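Local coordinates for protein Rik1-associated factor 1 (Schizosaccharomyces pombe, PDB 4O9D) that forms part of the Clr4 methyltransferase complex, which ubiquitylates and methylates histone H3 to establish heterochromatin, this chain being the protein's own WD-repeat propeller, at residues Gly48-Asp53 / Tyr89-Asp94; Gly107-Ala112 / Thr130-Lys135. All coordinates share one frame; numbering follows the deposited sequence.

Contact 1 (Gly48-Asp53 / Tyr89-Asp94); sequences GSTAQD and YSTISD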
loop_
_atom_site.group_PDB
_atom_site.type_symbol
_atom_site.label_atom_id
_atom_site.label_comp_id
_atom_site.label_asym_id
_atom_site.label_seq_id
_atom_site.Cartn_x
_atom_site.Cartn_y
_atom_site.Cartn_z
ATOM N N GLY A 48 0.528 -8.383 7.226
ATOM C CA GLY A 48 0.703 -9.394 6.210
ATOM C C GLY A 48 2.135 -9.488 5.743
ATOM O O GLY A 48 2.766 -8.468 5.479
ATOM N N SER A 49 2.645 -10.707 5.609
ATOM C CA SER A 49 4.018 -10.899 5.166
ATOM C C SER A 49 4.131 -11.846 3.985
ATOM O O SER A 49 3.138 -12.464 3.549
ATOM C CB SER A 49 4.920 -11.368 6.323
ATOM O OG SER A 49 4.418 -12.523 6.953
ATOM N N THR A 50 5.346 -11.959 3.458
ATOM C CA THR A 50 5.554 -12.784 2.273
ATOM C C THR A 50 5.727 -14.266 2.638
ATOM O O THR A 50 5.833 -14.623 3.808
ATOM C CB THR A 50 6.786 -12.311 1.476
ATOM O OG1 THR A 50 7.964 -12.501 2.261
ATOM C CG2 THR A 50 6.663 -10.824 1.102
ATOM N N ALA A 51 5.735 -15.121 1.623
ATOM C CA ALA A 51 6.114 -16.509 1.788
ATOM C C ALA A 51 7.622 -16.527 1.855
ATOM O O ALA A 51 8.276 -15.612 1.347
ATOM C CB ALA A 51 5.660 -17.306 0.590
ATOM N N GLN A 52 8.196 -17.557 2.456
ATOM C CA GLN A 52 9.610 -17.827 2.207
ATOM C C GLN A 52 9.780 -19.262 1.725
ATOM O O GLN A 52 9.474 -20.223 2.432
ATOM C CB GLN A 52 10.494 -17.478 3.406
ATOM C CG GLN A 52 10.804 -15.970 3.494
ATOM C CD GLN A 52 11.058 -15.315 2.125
ATOM O OE1 GLN A 52 11.620 -15.936 1.216
ATOM N NE2 GLN A 52 10.632 -14.058 1.977
ATOM N N ASP A 53 10.268 -19.357 0.493
ATOM C CA ASP A 53 10.092 -20.521 -0.375
ATOM C C ASP A 53 10.665 -21.844 0.148
ATOM O O ASP A 53 10.144 -22.915 -0.174
ATOM C CB ASP A 53 10.686 -20.191 -1.750
ATOM C CG ASP A 53 10.144 -18.879 -2.316
ATOM O OD1 ASP A 53 8.923 -18.637 -2.183
ATOM O OD2 ASP A 53 10.933 -18.080 -2.874
ATOM N N TYR A 89 2.555 -21.208 2.705
ATOM C CA TYR A 89 1.813 -19.956 2.701
ATOM C C TYR A 89 2.102 -19.106 1.458
ATOM O O TYR A 89 3.220 -19.115 0.930
ATOM C CB TYR A 89 2.098 -19.202 3.997
ATOM C CG TYR A 89 1.405 -19.876 5.149
ATOM C CD1 TYR A 89 0.056 -19.666 5.380
ATOM C CD2 TYR A 89 2.078 -20.764 5.970
ATOM C CE1 TYR A 89 -0.592 -20.289 6.412
ATOM C CE2 TYR A 89 1.434 -21.402 7.014
ATOM C CZ TYR A 89 0.098 -21.164 7.225
ATOM O OH TYR A 89 -0.556 -21.792 8.256
ATOM N N SER A 90 1.066 -18.412 0.982
ATOM C CA SER A 90 1.180 -17.483 -0.143
ATOM C C SER A 90 1.281 -16.035 0.345
ATOM O O SER A 90 0.500 -15.602 1.180
ATOM C CB SER A 90 -0.042 -17.587 -1.062
ATOM O OG SER A 90 -0.336 -18.930 -1.402
ATOM N N THR A 91 2.227 -15.297 -0.214
ATOM C CA THR A 91 2.386 -13.873 0.052
ATOM C C THR A 91 1.086 -13.066 0.175
ATOM O O THR A 91 0.221 -13.100 -0.695
ATOM C CB THR A 91 3.245 -13.258 -1.047
ATOM O OG1 THR A 91 4.554 -13.844 -0.981
ATOM C CG2 THR A 91 3.346 -11.725 -0.884
ATOM N N ILE A 92 0.970 -12.311 1.258
ATOM C CA ILE A 92 -0.144 -11.394 1.418
ATOM C C ILE A 92 0.171 -10.151 0.609
ATOM O O ILE A 92 1.214 -9.523 0.811
ATOM C CB ILE A 92 -0.374 -10.989 2.884
ATOM C CG1 ILE A 92 -0.653 -12.231 3.738
ATOM C CG2 ILE A 92 -1.542 -9.975 2.980
ATOM C CD1 ILE A 92 -1.955 -12.908 3.424
ATOM N N SER A 93 -0.725 -9.793 -0.304
ATOM C CA SER A 93 -0.438 -8.696 -1.209
ATOM C C SER A 93 -1.110 -7.405 -0.731
ATOM O O SER A 93 -0.583 -6.318 -0.931
ATOM C CB SER A 93 -0.840 -9.062 -2.652
ATOM O OG SER A 93 -2.229 -9.337 -2.738
ATOM N N ASP A 94 -2.254 -7.504 -0.074
ATOM C CA ASP A 94 -2.867 -6.307 0.471
ATOM C C ASP A 94 -3.880 -6.701 1.526
ATOM O O ASP A 94 -4.255 -7.859 1.643
ATOM C CB ASP A 94 -3.536 -5.467 -0.634
ATOM C CG ASP A 94 -3.444 -3.935 -0.368
ATOM O OD1 ASP A 94 -3.031 -3.535 0.750
ATOM O OD2 ASP A 94 -3.793 -3.143 -1.275
#

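Contact 2 (Gly107-Ala112 / Thr130-Lys135); sequences GAFDNA and TDYIHK. With EDO (1,2-ethanediol), chain D.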
loop_
_atom_site.group_PDB
_atom_site.type_symbol
_atom_site.label_atom_id
_atom_site.label_comp_id
_atom_site.label_asym_id
_atom_site.label_seq_id
_atom_site.Cartn_x
_atom_site.Cartn_y
_atom_site.Cartn_z
ATOM N N GLY A 107 -5.890 -10.066 0.474
ATOM C CA GLY A 107 -5.596 -10.561 -0.859
ATOM C C GLY A 107 -4.244 -11.267 -0.858
ATOM O O GLY A 107 -3.360 -10.916 -0.103
ATOM N N ALA A 108 -4.072 -12.270 -1.700
ATOM C CA ALA A 108 -2.812 -12.989 -1.702
ATOM C C ALA A 108 -2.492 -13.645 -3.043
ATOM O O ALA A 108 -3.290 -13.632 -3.997
ATOM C CB ALA A 108 -2.807 -14.061 -0.576
ATOM N N PHE A 109 -1.326 -14.278 -3.058
ATOM C CA PHE A 109 -0.791 -14.936 -4.231
ATOM C C PHE A 109 -1.373 -16.355 -4.395
ATOM O O PHE A 109 -0.923 -17.144 -5.237
ATOM C CB PHE A 109 0.735 -14.971 -4.138
ATOM C CG PHE A 109 1.401 -13.658 -4.445
ATOM C CD1 PHE A 109 0.652 -12.495 -4.623
ATOM C CD2 PHE A 109 2.788 -13.587 -4.559
ATOM C CE1 PHE A 109 1.267 -11.291 -4.919
ATOM C CE2 PHE A 109 3.411 -12.384 -4.856
ATOM C CZ PHE A 109 2.647 -11.237 -5.036
ATOM N N ASP A 110 -2.405 -16.664 -3.623
ATOM C CA ASP A 110 -3.216 -17.854 -3.906
ATOM C C ASP A 110 -4.416 -17.551 -4.822
ATOM O O ASP A 110 -5.239 -18.430 -5.072
ATOM C CB ASP A 110 -3.706 -18.489 -2.605
ATOM C CG ASP A 110 -4.707 -17.620 -1.883
ATOM O OD1 ASP A 110 -4.725 -16.393 -2.151
ATOM O OD2 ASP A 110 -5.465 -18.162 -1.041
ATOM N N ASN A 111 -4.502 -16.318 -5.331
ATOM C CA ASN A 111 -5.614 -15.900 -6.199
ATOM C C ASN A 111 -6.952 -15.683 -5.500
ATOM O O ASN A 111 -7.976 -15.696 -6.162
ATOM C CB ASN A 111 -5.868 -16.929 -7.328
ATOM C CG ASN A 111 -4.635 -17.203 -8.163
ATOM O OD1 ASN A 111 -3.568 -16.588 -7.966
ATOM N ND2 ASN A 111 -4.765 -18.136 -9.102
ATOM N N ALA A 112 -6.961 -15.514 -4.181
ATOM C CA ALA A 112 -8.229 -15.424 -3.449
ATOM C C ALA A 112 -8.363 -14.126 -2.658
ATOM O O ALA A 112 -7.381 -13.617 -2.147
ATOM C CB ALA A 112 -8.394 -16.648 -2.510
ATOM N N THR A 130 -8.204 -15.688 -11.385
ATOM C CA THR A 130 -7.408 -16.781 -11.924
ATOM C C THR A 130 -5.893 -16.551 -11.769
ATOM O O THR A 130 -5.074 -17.351 -12.238
ATOM C CB THR A 130 -7.776 -17.012 -13.399
ATOM O OG1 THR A 130 -7.571 -15.799 -14.144
ATOM C CG2 THR A 130 -9.253 -17.418 -13.501
ATOM N N ASP A 131 -5.508 -15.468 -11.096
ATOM C CA ASP A 131 -4.085 -15.200 -10.889
ATOM C C ASP A 131 -3.947 -14.367 -9.594
ATOM O O ASP A 131 -4.951 -14.052 -8.941
ATOM C CB ASP A 131 -3.510 -14.471 -12.119
ATOM C CG ASP A 131 -2.014 -14.724 -12.338
ATOM O OD1 ASP A 131 -1.306 -15.219 -11.436
ATOM O OD2 ASP A 131 -1.532 -14.399 -13.447
ATOM N N TYR A 132 -2.719 -14.058 -9.208
ATOM C CA TYR A 132 -2.468 -13.359 -7.944
ATOM C C TYR A 132 -3.368 -12.143 -7.781
ATOM O O TYR A 132 -3.645 -11.413 -8.749
ATOM C CB TYR A 132 -1.035 -12.843 -7.867
ATOM C CG TYR A 132 0.050 -13.885 -7.966
ATOM C CD1 TYR A 132 -0.226 -15.232 -7.799
ATOM C CD2 TYR A 132 1.370 -13.505 -8.204
ATOM C CE1 TYR A 132 0.778 -16.178 -7.879
ATOM C CE2 TYR A 132 2.376 -14.446 -8.301
ATOM C CZ TYR A 132 2.071 -15.780 -8.137
ATOM O OH TYR A 132 3.075 -16.717 -8.212
ATOM N N ILE A 133 -3.831 -11.936 -6.555
ATOM C CA ILE A 133 -4.375 -10.639 -6.172
ATOM C C ILE A 133 -3.186 -9.694 -5.959
ATOM O O ILE A 133 -2.241 -10.055 -5.260
ATOM C CB ILE A 133 -5.180 -10.731 -4.876
ATOM C CG1 ILE A 133 -6.251 -11.838 -4.994
ATOM C CG2 ILE A 133 -5.831 -9.367 -4.562
ATOM C CD1 ILE A 133 -7.201 -11.706 -6.227
ATOM N N HIS A 134 -3.228 -8.501 -6.548
ATOM C CA HIS A 134 -2.145 -7.501 -6.325
ATOM C C HIS A 134 -2.492 -6.290 -5.434
ATOM O O HIS A 134 -1.601 -5.720 -4.806
ATOM C CB HIS A 134 -1.636 -6.960 -7.682
ATOM C CG HIS A 134 -0.680 -7.877 -8.386
ATOM N ND1 HIS A 134 -0.367 -7.745 -9.724
ATOM C CD2 HIS A 134 0.041 -8.935 -7.937
ATOM C CE1 HIS A 134 0.526 -8.661 -10.059
ATOM N NE2 HIS A 134 0.781 -9.402 -8.995
ATOM N N LYS A 135 -3.748 -5.841 -5.425
ATOM C CA LYS A 135 -4.122 -4.653 -4.621
ATOM C C LYS A 135 -5.583 -4.649 -4.215
ATOM O O LYS A 135 -6.435 -5.215 -4.911
ATOM C CB LYS A 135 -3.859 -3.347 -5.378
ATOM C CG LYS A 135 -3.519 -2.153 -4.460
ATOM C CD LYS A 135 -2.101 -2.220 -3.914
ATOM C CE LYS A 135 -1.797 -1.002 -3.019
ATOM N NZ LYS A 135 -2.786 -0.866 -1.894
HETATM C C1 EDO D . -5.546 -22.422 -7.192
HETATM O O1 EDO D . -6.809 -21.891 -7.598
HETATM C C2 EDO D . -4.515 -21.298 -7.165
HETATM O O2 EDO D . -4.159 -21.039 -5.801
#

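Contact 1 (Gly48-Asp53 / Tyr89-Asp94)
Ala51 and Thr91 are joined by a side-chain-to-backbone hydrogen bond: Ala51 N donates to Thr91 OG1 over 3.1 Å, at a nearly straight 167°. The threonine torsion explains the aim, since OG1 stands anti to its own carbonyl carbon (chi1 -64°). The second bond is backbone to backbone, Ile92 N to Ser49 O, 3.2 Å. Asn61 ND2 also reaches Ser49 O and Ser90 O of 89-94, and Thr50 OG1 bonds to Asp32 N. A valine in place of Thr91, having no OG1, would probably leave the Ala51 N-H without a partner across the contact and the two chain segments less firmly joined there. The bonds between 48-53 and 89-94 cross between neighbouring blades of a WD-type beta-propeller, linking the end of strand 44-49 to strand 87-97 of the next blade. Van der Waals contacts fill in around them. Thr50 and Thr91 lie side by side and point the same way, their CG2 methyls 4.0 Å apart. Ala51 CB presses on Tyr89 O at 3.1 Å. Ile92 points at Gly48, with CB 3.8 Å from Gly48 CA; a beta carbon on Gly48 would fall 2.6 Å from Ile92 CG2, a clash.

Contact 2 (Gly107-Ala112 / Thr130-Lys135)
Phe109 and Tyr132 lie in an offset stack, their ring planes only 8° apart and their centroids separated by 4.2 Å. Tyr132 CD2 sits over the centre of the Phe109 ring, whereas Phe109 CG meets the tyrosine face nearer its rim. The displacement brings Phe109 CB over that same face, 3.9 Å from the Tyr132 centroid, as a CH-pi contact. Asp131 OD1 lies over the opposite tyrosine face, toward the rim, where it accepts from Tyr132 N. At the edge of the Phe109 ring, in its plane, lies Ile133 O. The stack joins the type I turn Ala108-Asn111, after strand 103-108 of one propeller blade, to the lead-in of strand 133-138, the innermost of the next. Ala108 O accepts both Asn111 N, which closes the turn, and Ile133 N, at 3.1 Å across the interface; the two donors come from opposite faces of its plane. Asp110 OD1 accepts from Ala112 N, an Asx turn, and also bonds to His78 ND1. Asn111 turns its side chain toward Asp131 (chi1 -56°, CG beside its own backbone N), with CB 3.4 Å from Asp131 O. Ile133 points toward 107-112, CG1 3.5 Å from Ala112 O, a buried oxygen with no polar partner in the model, and CG2 3.9 Å from Gly107 CA.

Both segments of contact 1 precede those of contact 2 in sequence, and the contact centres lie 11 Å apart on the same side of the domain. Strand 87-97 enters contact 1 and its sheet neighbour, strand 103-108, enters contact 2; in each contact the end of one blade's strand (44-49, 103-108) meets the start of a strand in the next (87-97, 133-138). The contacts also touch directly: Asp94 OD2 makes a 2.6 Å salt bridge to Lys135 NZ, and Ser93 OG lies 2.6 Å from Ile133 O, a probable hydrogen bond. Ser93 and Asp94 form a classic beta bulge opposite Gly107, and His134 and Lys135 form another opposite Ala147. The recurrence is consistent with repeated blade-to-blade joints around the ring.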